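Local atomic coordinates of MccB protein (Escherichia coli, PDB entry 6OM4), a protein that uses ATP to attach AMP through a phosphoramidate link to the N-formylated peptide MccA, in making the Trojan-horse antibiotic microcin C7. Residues A[155-160]-A[288-293]; A[124-129]-A[297-302]; A[142-147]-A[172-177]; A[218-223]-A[234-239]. All blocks are in the same frame, centred on the assembly; numbering follows the deposited sequence.

Interaction 1 (A[155-160]-A[288-293]); sequences LTRQVL and PATFAP. With POP (pyrophosphate 2-), chain G; ND7 (5'-O-[(S)-amino(hydroxy)phosphoryl]adenosine), chain M.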
# COMPACT_ATOMS: atom_id res chain seq x y z
N LEU A 155 0.92 22.93 -3.62
CA LEU A 155 1.29 22.80 -2.20
C LEU A 155 0.15 22.27 -1.32
O LEU A 155 0.40 21.74 -0.21
CB LEU A 155 1.80 24.16 -1.70
CG LEU A 155 3.01 24.70 -2.46
CD1 LEU A 155 3.43 26.07 -1.99
CD2 LEU A 155 4.17 23.72 -2.35
N THR A 156 -1.09 22.26 -1.83
CA THR A 156 -2.20 21.68 -1.04
C THR A 156 -2.02 20.17 -0.76
O THR A 156 -2.39 19.74 0.31
CB THR A 156 -3.55 21.92 -1.71
OG1 THR A 156 -3.59 21.38 -3.05
CG2 THR A 156 -3.87 23.39 -1.74
N ARG A 157 -1.45 19.41 -1.71
CA ARG A 157 -1.36 17.92 -1.67
C ARG A 157 0.10 17.41 -1.70
O ARG A 157 0.37 16.29 -1.19
CB ARG A 157 -2.06 17.31 -2.90
CG ARG A 157 -3.53 17.73 -3.08
CD ARG A 157 -4.07 17.69 -4.51
NE ARG A 157 -3.04 17.70 -5.56
CZ ARG A 157 -2.78 18.67 -6.43
NH1 ARG A 157 -2.75 19.97 -6.10
NH2 ARG A 157 -2.57 18.26 -7.67
N GLN A 158 1.02 18.17 -2.31
CA GLN A 158 2.33 17.67 -2.73
C GLN A 158 3.31 18.01 -1.62
O GLN A 158 4.01 19.00 -1.67
CB GLN A 158 2.69 18.18 -4.13
CG GLN A 158 1.68 17.70 -5.15
CD GLN A 158 1.84 18.02 -6.62
OE1 GLN A 158 2.92 18.31 -7.11
NE2 GLN A 158 0.72 18.04 -7.33
N VAL A 159 3.27 17.15 -0.59
CA VAL A 159 3.69 17.44 0.75
C VAL A 159 5.20 17.66 0.84
O VAL A 159 5.64 18.26 1.77
CB VAL A 159 3.21 16.32 1.70
CG1 VAL A 159 3.85 14.97 1.42
CG2 VAL A 159 3.40 16.73 3.14
N LEU A 160 5.97 17.15 -0.12
CA LEU A 160 7.41 17.34 -0.04
C LEU A 160 7.87 18.70 -0.57
O LEU A 160 9.07 19.06 -0.31
CB LEU A 160 8.09 16.23 -0.79
CG LEU A 160 7.77 14.82 -0.32
CD1 LEU A 160 8.47 13.83 -1.22
CD2 LEU A 160 8.18 14.63 1.14
N PRO A 288 -9.60 17.88 -11.94
CA PRO A 288 -10.20 17.22 -10.80
C PRO A 288 -10.46 18.21 -9.67
O PRO A 288 -9.65 19.13 -9.46
CB PRO A 288 -9.12 16.26 -10.32
CG PRO A 288 -8.31 15.99 -11.52
CD PRO A 288 -8.40 17.19 -12.42
N ALA A 289 -11.52 17.99 -8.93
CA ALA A 289 -11.68 18.73 -7.68
C ALA A 289 -10.76 18.09 -6.60
O ALA A 289 -11.19 17.39 -5.75
CB ALA A 289 -13.14 18.79 -7.40
N THR A 290 -9.44 18.36 -6.67
CA THR A 290 -8.48 17.68 -5.75
C THR A 290 -8.80 18.15 -4.32
O THR A 290 -9.29 19.25 -4.11
CB THR A 290 -7.00 17.88 -6.12
OG1 THR A 290 -6.66 19.26 -6.07
CG2 THR A 290 -6.66 17.34 -7.49
N PHE A 291 -8.61 17.26 -3.34
CA PHE A 291 -8.70 17.59 -1.93
C PHE A 291 -7.63 16.77 -1.20
O PHE A 291 -7.61 15.57 -1.44
CB PHE A 291 -10.13 17.21 -1.59
CG PHE A 291 -10.58 17.47 -0.19
CD1 PHE A 291 -10.29 18.68 0.41
CD2 PHE A 291 -11.33 16.53 0.47
CE1 PHE A 291 -10.76 18.94 1.68
CE2 PHE A 291 -11.80 16.79 1.75
CZ PHE A 291 -11.51 18.00 2.34
N ALA A 292 -6.70 17.37 -0.45
CA ALA A 292 -5.57 16.58 0.10
C ALA A 292 -6.05 15.31 0.80
O ALA A 292 -5.42 14.26 0.64
CB ALA A 292 -4.72 17.41 1.04
N PRO A 293 -7.10 15.33 1.64
CA PRO A 293 -7.51 14.10 2.33
C PRO A 293 -7.79 12.93 1.37
O PRO A 293 -7.43 11.80 1.67
CB PRO A 293 -8.76 14.51 3.09
CG PRO A 293 -8.52 15.98 3.42
CD PRO A 293 -7.79 16.52 2.19
P1 POP G . -2.58 19.90 -10.99
O1 POP G . -3.37 20.25 -9.73
O2 POP G . -3.14 18.71 -11.75
O3 POP G . -2.24 21.08 -11.90
O POP G . -1.20 19.43 -10.33
P2 POP G . 0.05 18.73 -11.12
O4 POP G . 0.60 17.70 -10.18
O5 POP G . -0.45 18.15 -12.40
O6 POP G . 1.08 19.76 -11.29
O1A ND7 M . -1.81 16.04 -11.11
PA ND7 M . -1.34 15.11 -10.02
O2A ND7 M . -1.27 15.67 -8.60
N3A ND7 M . -2.45 13.83 -10.07
O5' ND7 M . 0.09 14.49 -10.30
C5' ND7 M . 0.27 13.86 -11.60
C4' ND7 M . 1.80 13.90 -11.86
C3' ND7 M . 2.20 15.37 -12.22
O3' ND7 M . 3.29 15.81 -11.49
C2' ND7 M . 2.36 15.26 -13.79
O2' ND7 M . 3.45 16.15 -14.26
C1' ND7 M . 2.72 13.99 -14.03
O4' ND7 M . 2.01 13.11 -12.87
N9 ND7 M . 2.27 13.40 -15.26
C4 ND7 M . 3.05 12.73 -16.15
C5 ND7 M . 2.25 12.31 -17.15
N7 ND7 M . 0.98 12.71 -16.88
C8 ND7 M . 1.01 13.34 -15.73
N3 ND7 M . 4.38 12.48 -16.16
C2 ND7 M . 4.88 11.80 -17.15
N1 ND7 M . 4.12 11.39 -18.16
C6 ND7 M . 2.83 11.61 -18.19
N6 ND7 M . 2.02 11.15 -19.31
O HOH W 1 -6.11 20.48 -3.46
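R157 starts with CG anti to its own carbonyl carbon (chi1 -56°) and turns sharply at chi3 (-19°), which lays its aliphatic part along A292 and T290 and sends the guanidinium on to the phosphates. T290 crosses it at about a right angle, OG1 lying between its backbone N and carbonyl carbon. The tightest touch is R157 CD against T290 CB at 3.3 Å. Nearer the backbone, R157 CG rests on A292 CA at 3.9 Å, and the methyl of A292 meets the carbonyl oxygen of T156. The guanidinium lies between two polar groups: T290 OG1 stands over one face toward the rim, NE2 of Q158 over the opposite face. A single water joins the two hydroxyls, 2.7 Å from T156 OG1 and 2.9 Å from T290 OG1. This is the nucleotide site of a ThiF/E1-type adenylation fold, where the loop after strand 141-146 meets the start of helix 292-311, with F291 at the N-cap position. R157 NH2 is shared among three acceptors: it lies 3.0 Å from POP O1, 3.0 Å from ND7 O2A and 3.2 Å from the bridging POP O, all through bent hydrogen bonds. One nitrogen thus bonds to both the pyrophosphate and the phosphoramidate, and the guanidinium's positive charge would probably offset theirs. Beside it, the chain of Q158, extended beyond CG, brings NE2 to 2.9 Å from POP O4, while K170 NZ hydrogen-bonds to Q158 OE1 and also reaches the pyrophosphate.

Interaction 2 (A[124-129]-A[297-302]); sequences GGIGNH and VAAALC. With ND7 (5'-O-[(S)-amino(hydroxy)phosphoryl]adenosine), chain M.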
# COMPACT_ATOMS: atom_id res chain seq x y z
N GLY A 124 3.44 13.98 -8.63
CA GLY A 124 2.49 14.94 -8.12
C GLY A 124 1.92 14.50 -6.78
O GLY A 124 2.66 14.00 -5.91
N GLY A 125 0.60 14.65 -6.61
CA GLY A 125 0.00 14.41 -5.28
C GLY A 125 0.21 12.98 -4.81
O GLY A 125 0.64 12.67 -3.66
N ILE A 126 -0.18 12.04 -5.66
CA ILE A 126 -0.03 10.65 -5.29
C ILE A 126 1.45 10.29 -5.16
O ILE A 126 1.88 9.65 -4.17
CB ILE A 126 -0.77 9.73 -6.28
CG1 ILE A 126 -2.28 9.99 -6.25
CG2 ILE A 126 -0.38 8.28 -6.08
CD1 ILE A 126 -2.98 9.71 -4.96
N GLY A 127 2.25 10.69 -6.13
CA GLY A 127 3.66 10.34 -6.15
C GLY A 127 4.42 10.84 -4.93
O GLY A 127 5.30 10.15 -4.38
N ASN A 128 4.13 12.07 -4.49
CA ASN A 128 4.74 12.63 -3.32
C ASN A 128 4.51 11.72 -2.10
O ASN A 128 5.42 11.40 -1.37
CB ASN A 128 4.17 14.01 -2.97
CG ASN A 128 4.97 15.17 -3.51
OD1 ASN A 128 5.48 15.98 -2.74
ND2 ASN A 128 5.04 15.31 -4.82
N HIS A 129 3.25 11.35 -1.88
CA HIS A 129 2.90 10.67 -0.67
C HIS A 129 3.38 9.22 -0.69
O HIS A 129 3.87 8.74 0.33
CB HIS A 129 1.40 10.74 -0.42
CG HIS A 129 1.04 11.94 0.40
ND1 HIS A 129 0.81 13.19 -0.13
CD2 HIS A 129 0.95 12.07 1.72
CE1 HIS A 129 0.57 14.03 0.86
NE2 HIS A 129 0.66 13.38 2.00
N VAL A 297 -5.38 9.50 1.22
CA VAL A 297 -5.95 8.16 1.47
C VAL A 297 -5.52 7.21 0.36
O VAL A 297 -5.09 6.06 0.60
CB VAL A 297 -7.49 8.22 1.57
CG1 VAL A 297 -8.12 6.85 1.48
CG2 VAL A 297 -7.95 8.92 2.85
N ALA A 298 -5.68 7.65 -0.89
CA ALA A 298 -5.36 6.83 -2.04
C ALA A 298 -3.88 6.47 -2.03
O ALA A 298 -3.48 5.28 -2.27
CB ALA A 298 -5.70 7.53 -3.33
N ALA A 299 -3.07 7.50 -1.83
CA ALA A 299 -1.63 7.32 -1.79
C ALA A 299 -1.23 6.34 -0.68
O ALA A 299 -0.42 5.45 -0.89
CB ALA A 299 -0.90 8.63 -1.63
N ALA A 300 -1.81 6.50 0.51
CA ALA A 300 -1.45 5.69 1.67
C ALA A 300 -1.73 4.22 1.38
O ALA A 300 -0.86 3.35 1.59
CB ALA A 300 -2.22 6.12 2.88
N LEU A 301 -2.94 3.92 0.91
CA LEU A 301 -3.29 2.55 0.70
C LEU A 301 -2.53 1.95 -0.49
O LEU A 301 -2.22 0.73 -0.46
CB LEU A 301 -4.80 2.44 0.55
CG LEU A 301 -5.54 2.71 1.85
CD1 LEU A 301 -7.03 2.94 1.62
CD2 LEU A 301 -5.28 1.55 2.82
N CYS A 302 -2.17 2.76 -1.49
CA CYS A 302 -1.30 2.34 -2.58
C CYS A 302 0.08 1.92 -2.02
O CYS A 302 0.61 0.85 -2.34
CB CYS A 302 -1.17 3.48 -3.59
SG CYS A 302 -0.03 3.10 -4.95
O1A ND7 M . -1.81 16.04 -11.11
PA ND7 M . -1.34 15.11 -10.02
O2A ND7 M . -1.27 15.67 -8.60
N3A ND7 M . -2.45 13.83 -10.07
O5' ND7 M . 0.09 14.49 -10.30
C5' ND7 M . 0.27 13.86 -11.60
C4' ND7 M . 1.80 13.90 -11.86
C3' ND7 M . 2.20 15.37 -12.22
O3' ND7 M . 3.29 15.81 -11.49
C2' ND7 M . 2.36 15.26 -13.79
O2' ND7 M . 3.45 16.15 -14.26
C1' ND7 M . 2.72 13.99 -14.03
O4' ND7 M . 2.01 13.11 -12.87
N9 ND7 M . 2.27 13.40 -15.26
C4 ND7 M . 3.05 12.73 -16.15
C5 ND7 M . 2.25 12.31 -17.15
N7 ND7 M . 0.98 12.71 -16.88
C8 ND7 M . 1.01 13.34 -15.73
N3 ND7 M . 4.38 12.48 -16.16
C2 ND7 M . 4.88 11.80 -17.15
N1 ND7 M . 4.12 11.39 -18.16
C6 ND7 M . 2.83 11.61 -18.19
N6 ND7 M . 2.02 11.15 -19.31
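A299 turns its methyl onto helix 125-136, where its CB lies 3.3 Å from H129 CB, a close approach for two apolar carbons. The other touch is made by the tip of I126: CD1 lies 3.8 Å from A298 CB and also 3.8 Å from A299 N, filling the angle between two successive residues of helix 292-311. Segment 124-129 belongs to the glycine-rich turn and first helix of a Rossmann-like nucleotide-binding fold, and G124 and G127 fit a GxGxxG pattern. Small alanines on one partner let the short helical segments come within 8.6 Å of each other, axis to axis, at a crossing angle of -46°. I126 reaches across because CG1 stands anti to its carbonyl carbon, which carries CD1 toward the alanines although CB itself does not point at them. One layer out, the edge of the H129 ring has G125 O in its plane, and N295 of helix 292-311 touches both I126 and H129. On the ligand side the same turn holds the phosphoramidate: G125 N donates to ND7 O2A at 2.9 Å in a nearly straight bond (168°). G124, with no side chain in the way, lets ND7 O5' approach its CA. N128 ties the turn to the loop 155-160, its OD1 accepting from L160 N, and also fastens the turn from within: G124 O takes two N-H groups from N128, the backbone N at 2.8 Å and side-chain ND2 at 2.9 Å, the latter 44° out of the carbonyl plane.

Interaction 3 (A[142-147]-A[172-177]); sequences IILIDN and EVIKRE. With ND7 (5'-O-[(S)-amino(hydroxy)phosphoryl]adenosine), chain M.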
# COMPACT_ATOMS: atom_id res chain seq x y z
N ILE A 142 14.55 3.95 -5.48
CA ILE A 142 13.40 4.64 -5.96
C ILE A 142 13.78 5.47 -7.20
O ILE A 142 14.76 6.25 -7.19
CB ILE A 142 12.78 5.53 -4.86
CG1 ILE A 142 12.40 4.71 -3.61
CG2 ILE A 142 11.61 6.30 -5.43
CD1 ILE A 142 11.77 5.55 -2.51
N ILE A 143 13.02 5.28 -8.29
CA ILE A 143 13.23 6.00 -9.56
C ILE A 143 12.04 6.92 -9.76
O ILE A 143 10.91 6.45 -9.80
CB ILE A 143 13.35 5.05 -10.76
CG1 ILE A 143 14.25 3.85 -10.49
CG2 ILE A 143 13.77 5.83 -12.01
CD1 ILE A 143 15.62 4.18 -10.07
N LEU A 144 12.31 8.23 -9.82
CA LEU A 144 11.30 9.24 -9.96
C LEU A 144 11.23 9.71 -11.42
O LEU A 144 12.22 10.17 -11.99
CB LEU A 144 11.64 10.42 -9.05
CG LEU A 144 11.92 10.07 -7.60
CD1 LEU A 144 12.56 11.25 -6.92
CD2 LEU A 144 10.64 9.63 -6.91
N ILE A 145 10.02 9.68 -11.98
CA ILE A 145 9.77 10.08 -13.38
C ILE A 145 8.69 11.16 -13.43
O ILE A 145 7.53 10.95 -13.04
CB ILE A 145 9.37 8.85 -14.22
CG1 ILE A 145 10.31 7.68 -13.91
CG2 ILE A 145 9.32 9.19 -15.71
CD1 ILE A 145 10.07 6.44 -14.77
N ASP A 146 9.08 12.30 -14.00
CA ASP A 146 8.16 13.40 -14.24
C ASP A 146 8.92 14.39 -15.11
O ASP A 146 10.15 14.32 -15.19
CB ASP A 146 7.70 14.06 -12.92
CG ASP A 146 6.30 14.68 -12.98
OD1 ASP A 146 6.01 15.49 -13.91
OD2 ASP A 146 5.47 14.32 -12.11
N ASN A 147 8.20 15.34 -15.69
CA ASN A 147 8.84 16.40 -16.44
C ASN A 147 8.26 17.75 -16.04
O ASN A 147 8.57 18.74 -16.68
CB ASN A 147 8.62 16.21 -17.94
CG ASN A 147 9.56 17.06 -18.75
OD1 ASN A 147 10.75 17.14 -18.42
ND2 ASN A 147 9.04 17.70 -19.80
N GLU A 172 13.59 16.68 -8.79
CA GLU A 172 14.79 17.09 -8.07
C GLU A 172 14.43 17.41 -6.61
O GLU A 172 15.15 17.07 -5.71
CB GLU A 172 15.45 18.27 -8.76
CG GLU A 172 14.95 19.60 -8.28
CD GLU A 172 15.62 20.78 -8.95
OE1 GLU A 172 15.00 21.40 -9.87
OE2 GLU A 172 16.78 21.05 -8.57
N VAL A 173 13.25 18.00 -6.36
CA VAL A 173 12.87 18.29 -5.01
C VAL A 173 12.43 17.03 -4.26
O VAL A 173 12.80 16.87 -3.11
CB VAL A 173 11.81 19.39 -4.99
CG1 VAL A 173 11.38 19.70 -3.57
CG2 VAL A 173 12.35 20.62 -5.69
N ILE A 174 11.65 16.16 -4.90
CA ILE A 174 11.34 14.88 -4.25
C ILE A 174 12.65 14.17 -3.85
O ILE A 174 12.79 13.73 -2.70
CB ILE A 174 10.43 13.97 -5.08
CG1 ILE A 174 9.10 14.68 -5.34
CG2 ILE A 174 10.26 12.63 -4.38
CD1 ILE A 174 7.99 13.82 -5.86
N LYS A 175 13.61 14.08 -4.77
CA LYS A 175 14.85 13.38 -4.47
C LYS A 175 15.52 14.01 -3.24
O LYS A 175 15.97 13.32 -2.34
CB LYS A 175 15.82 13.38 -5.65
CG LYS A 175 17.18 12.81 -5.28
CD LYS A 175 18.05 12.59 -6.46
CE LYS A 175 19.32 11.85 -6.07
NZ LYS A 175 20.36 12.08 -7.09
N ARG A 176 15.60 15.35 -3.21
CA ARG A 176 16.29 16.03 -2.09
C ARG A 176 15.58 15.67 -0.77
O ARG A 176 16.20 15.33 0.21
CB ARG A 176 16.32 17.55 -2.34
CG ARG A 176 16.81 18.39 -1.17
CD ARG A 176 16.52 19.87 -1.36
NE ARG A 176 15.18 20.24 -0.92
CZ ARG A 176 14.40 21.16 -1.47
NH1 ARG A 176 14.77 21.81 -2.56
NH2 ARG A 176 13.23 21.44 -0.92
N GLU A 177 14.25 15.72 -0.79
CA GLU A 177 13.46 15.54 0.42
C GLU A 177 13.45 14.08 0.89
O GLU A 177 13.40 13.83 2.08
CB GLU A 177 12.08 16.14 0.18
CG GLU A 177 12.14 17.65 0.07
CD GLU A 177 12.70 18.38 1.29
OE1 GLU A 177 12.37 18.00 2.45
OE2 GLU A 177 13.50 19.34 1.07
O1A ND7 M . -1.81 16.04 -11.11
PA ND7 M . -1.34 15.11 -10.02
O2A ND7 M . -1.27 15.67 -8.60
N3A ND7 M . -2.45 13.83 -10.07
O5' ND7 M . 0.09 14.49 -10.30
C5' ND7 M . 0.27 13.86 -11.60
C4' ND7 M . 1.80 13.90 -11.86
C3' ND7 M . 2.20 15.37 -12.22
O3' ND7 M . 3.29 15.81 -11.49
C2' ND7 M . 2.36 15.26 -13.79
O2' ND7 M . 3.45 16.15 -14.26
C1' ND7 M . 2.72 13.99 -14.03
O4' ND7 M . 2.01 13.11 -12.87
N9 ND7 M . 2.27 13.40 -15.26
C4 ND7 M . 3.05 12.73 -16.15
C5 ND7 M . 2.25 12.31 -17.15
N7 ND7 M . 0.98 12.71 -16.88
C8 ND7 M . 1.01 13.34 -15.73
N3 ND7 M . 4.38 12.48 -16.16
C2 ND7 M . 4.88 11.80 -17.15
N1 ND7 M . 4.12 11.39 -18.16
C6 ND7 M . 2.83 11.61 -18.19
N6 ND7 M . 2.02 11.15 -19.31
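L144 and I174 form the tight part of this contact, between strand 141-146 and helix 170-181 of the beta-alpha-beta unit that strand 186-191 completes in the Rossmann-like sheet. L144 sets CG anti to its carbonyl carbon (chi1 -52°), and CD1 at the end of that branch reaches the helix. CD1 lies 3.7 Å from I174 CG2 and equally 3.7 Å from K175 N, so the methyl rests against a branch and the backbone at once; CD2 also meets I174 CG2, at 3.9 Å. The two side chains cross obliquely. Toward the outer side the contact thins: of the K175 side chain, CB alone comes near, 4.1 Å from L144 CD1, and the extended chain leads away past E189 of strand 186-191. Elsewhere on the helix, away from L144, partly exposed R176 grips the buried E177 side-on, NE and NH2 both donating to OE2, with NE on its anti lone pair; K180 and R181 also bridge to the E177 carboxylate. Further along the strand segment, D146 holds the ribose of the ligand. ND7 O2' donates to D146 OD1 and ND7 O3' to D146 OD2, each at 2.7 Å.

Interaction 4 (A[218-223]-A[234-239]); sequences NLINWV and YINAGY. With ND7 (5'-O-[(S)-amino(hydroxy)phosphoryl]adenosine), chain M.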
# COMPACT_ATOMS: atom_id res chain seq x y z
N ASN A 218 -6.05 8.03 -21.47
CA ASN A 218 -5.81 6.59 -21.77
C ASN A 218 -4.36 6.20 -21.44
O ASN A 218 -3.90 5.15 -21.87
CB ASN A 218 -6.25 6.21 -23.19
CG ASN A 218 -5.49 6.98 -24.26
OD1 ASN A 218 -4.97 8.06 -24.00
ND2 ASN A 218 -5.39 6.41 -25.45
N LEU A 219 -3.65 6.99 -20.63
CA LEU A 219 -2.30 6.57 -20.24
C LEU A 219 -2.39 5.24 -19.50
O LEU A 219 -1.56 4.35 -19.68
CB LEU A 219 -1.69 7.63 -19.32
CG LEU A 219 -0.35 7.28 -18.72
CD1 LEU A 219 0.72 7.05 -19.76
CD2 LEU A 219 0.08 8.37 -17.77
N ILE A 220 -3.40 5.11 -18.64
CA ILE A 220 -3.52 3.89 -17.86
C ILE A 220 -3.66 2.70 -18.83
O ILE A 220 -3.09 1.62 -18.60
CB ILE A 220 -4.68 3.96 -16.85
CG1 ILE A 220 -4.75 2.68 -16.01
CG2 ILE A 220 -6.02 4.27 -17.50
CD1 ILE A 220 -3.45 2.37 -15.28
N ASN A 221 -4.38 2.91 -19.92
CA ASN A 221 -4.55 1.81 -20.93
C ASN A 221 -3.21 1.45 -21.58
O ASN A 221 -2.89 0.24 -21.75
CB ASN A 221 -5.62 2.16 -21.95
CG ASN A 221 -6.95 2.47 -21.31
OD1 ASN A 221 -7.22 3.63 -21.01
ND2 ASN A 221 -7.72 1.43 -21.02
N TRP A 222 -2.41 2.47 -21.91
CA TRP A 222 -1.09 2.26 -22.45
C TRP A 222 -0.22 1.48 -21.45
O TRP A 222 0.53 0.56 -21.83
CB TRP A 222 -0.39 3.57 -22.76
CG TRP A 222 -0.98 4.36 -23.87
CD1 TRP A 222 -1.88 3.94 -24.81
CD2 TRP A 222 -0.63 5.71 -24.20
NE1 TRP A 222 -2.10 4.96 -25.71
CE2 TRP A 222 -1.40 6.07 -25.32
CE3 TRP A 222 0.23 6.66 -23.63
CZ2 TRP A 222 -1.31 7.34 -25.91
CZ3 TRP A 222 0.29 7.93 -24.18
CH2 TRP A 222 -0.46 8.25 -25.32
N VAL A 223 -0.22 1.97 -20.20
CA VAL A 223 0.65 1.36 -19.17
C VAL A 223 0.28 -0.12 -18.99
O VAL A 223 1.10 -0.97 -18.91
CB VAL A 223 0.54 2.15 -17.85
CG1 VAL A 223 1.26 1.41 -16.73
CG2 VAL A 223 1.07 3.57 -17.99
N TYR A 234 2.45 -3.61 -11.75
CA TYR A 234 2.18 -2.19 -11.48
C TYR A 234 0.99 -2.06 -10.53
O TYR A 234 0.19 -2.97 -10.38
CB TYR A 234 1.96 -1.39 -12.77
CG TYR A 234 0.63 -1.61 -13.42
CD1 TYR A 234 -0.49 -0.90 -13.00
CD2 TYR A 234 0.45 -2.51 -14.47
CE1 TYR A 234 -1.73 -1.06 -13.60
CE2 TYR A 234 -0.79 -2.69 -15.06
CZ TYR A 234 -1.90 -1.97 -14.63
OH TYR A 234 -3.17 -2.10 -15.11
N ILE A 235 0.88 -0.89 -9.91
CA ILE A 235 -0.29 -0.53 -9.19
C ILE A 235 -0.70 0.90 -9.58
O ILE A 235 0.16 1.75 -9.74
CB ILE A 235 -0.08 -0.68 -7.68
CG1 ILE A 235 -1.41 -0.42 -6.95
CG2 ILE A 235 1.09 0.18 -7.17
CD1 ILE A 235 -1.40 -0.74 -5.48
N ASN A 236 -1.99 1.10 -9.83
CA ASN A 236 -2.51 2.44 -10.14
C ASN A 236 -3.11 3.02 -8.85
O ASN A 236 -3.64 2.30 -8.05
CB ASN A 236 -3.50 2.35 -11.30
CG ASN A 236 -3.97 3.66 -11.88
OD1 ASN A 236 -5.13 3.73 -12.28
ND2 ASN A 236 -3.08 4.64 -12.04
N ALA A 237 -3.06 4.36 -8.67
CA ALA A 237 -3.82 4.98 -7.60
C ALA A 237 -4.12 6.42 -8.00
O ALA A 237 -3.43 6.98 -8.85
CB ALA A 237 -3.05 4.98 -6.29
N GLY A 238 -5.13 6.99 -7.34
CA GLY A 238 -5.49 8.35 -7.58
C GLY A 238 -6.88 8.61 -7.05
O GLY A 238 -7.22 8.16 -5.98
N TYR A 239 -7.66 9.38 -7.80
CA TYR A 239 -8.98 9.80 -7.34
C TYR A 239 -9.82 10.15 -8.57
O TYR A 239 -9.30 10.58 -9.61
CB TYR A 239 -8.88 10.99 -6.37
CG TYR A 239 -7.84 11.98 -6.80
CD1 TYR A 239 -8.11 12.94 -7.78
CD2 TYR A 239 -6.56 11.88 -6.33
CE1 TYR A 239 -7.11 13.79 -8.23
CE2 TYR A 239 -5.57 12.74 -6.73
CZ TYR A 239 -5.83 13.67 -7.72
OH TYR A 239 -4.79 14.48 -8.08
O1A ND7 M . -1.81 16.04 -11.11
PA ND7 M . -1.34 15.11 -10.02
O2A ND7 M . -1.27 15.67 -8.60
N3A ND7 M . -2.45 13.83 -10.07
O5' ND7 M . 0.09 14.49 -10.30
C5' ND7 M . 0.27 13.86 -11.60
C4' ND7 M . 1.80 13.90 -11.86
C3' ND7 M . 2.20 15.37 -12.22
O3' ND7 M . 3.29 15.81 -11.49
C2' ND7 M . 2.36 15.26 -13.79
O2' ND7 M . 3.45 16.15 -14.26
C1' ND7 M . 2.72 13.99 -14.03
O4' ND7 M . 2.01 13.11 -12.87
N9 ND7 M . 2.27 13.40 -15.26
C4 ND7 M . 3.05 12.73 -16.15
C5 ND7 M . 2.25 12.31 -17.15
N7 ND7 M . 0.98 12.71 -16.88
C8 ND7 M . 1.01 13.34 -15.73
N3 ND7 M . 4.38 12.48 -16.16
C2 ND7 M . 4.88 11.80 -17.15
N1 ND7 M . 4.12 11.39 -18.16
C6 ND7 M . 2.83 11.61 -18.19
N6 ND7 M . 2.02 11.15 -19.31
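I220 leads from helix 219-230 toward N236 and Y234 of strand 234-240. From CB, which does not itself point at the strand, CG1 runs anti to the backbone N (chi1 -178°) and comes within 3.9 Å of N236 OD1. CD1, at the tip, does most of the touching. It stands over the plane of the N236 amide group, 3.7 Å from both CG and OD1 and 4.0 Å from both CB and ND2. The same methyl reaches Y234 CE1 at 4.2 Å, so it wedges between an amide and a ring two residues apart on one side of the strand. The amide it covers is fixed by polar partners: N236 ND2 donates to V211 O on the neighbouring strand 208-211, and OD1 hydrogen-bonds a polar side chain of the bound peptide. The Y234 ring is held at its far end by N224, which bonds the hydroxyl, and C257 of the zinc site lies near. One turn further along the helix, V223 faces the strand and packs on V211. L219 brings CD2 to 3.7 Å from N6 of the adenine, and Y239 at the other end of the strand puts its hydroxyl 3.1 Å from ND7 N3A. Strand 208-211, helix 219-230 and strand 234-240 form a beta-alpha-beta crossover of the Rossmann-like fold, with L219 and Y239 bordering the nucleotide, and N236 and Y239 the bound peptide.

From the N terminus, residues 124-129 open the longest loop, closed when interaction 2 reaches 297-302; the other three contacts all lie inside it. Interaction 3 closes first along the chain, from strand 141-146 to helix 170-181; interaction 4 closes the shortest loop. Because 155-160 falls between its segments, interaction 3 crosses interaction 1, whose loop runs on to 288-293 and encloses interaction 4. Interactions 3 and 4 follow in series, pinning helices to different strands of the same sheet with no touch between them. Interactions 1 and 2 share helix 292-311, and L160 CD1 packs on I174 CG2 between interactions 1 and 3. All four contacts include residues that border ND7.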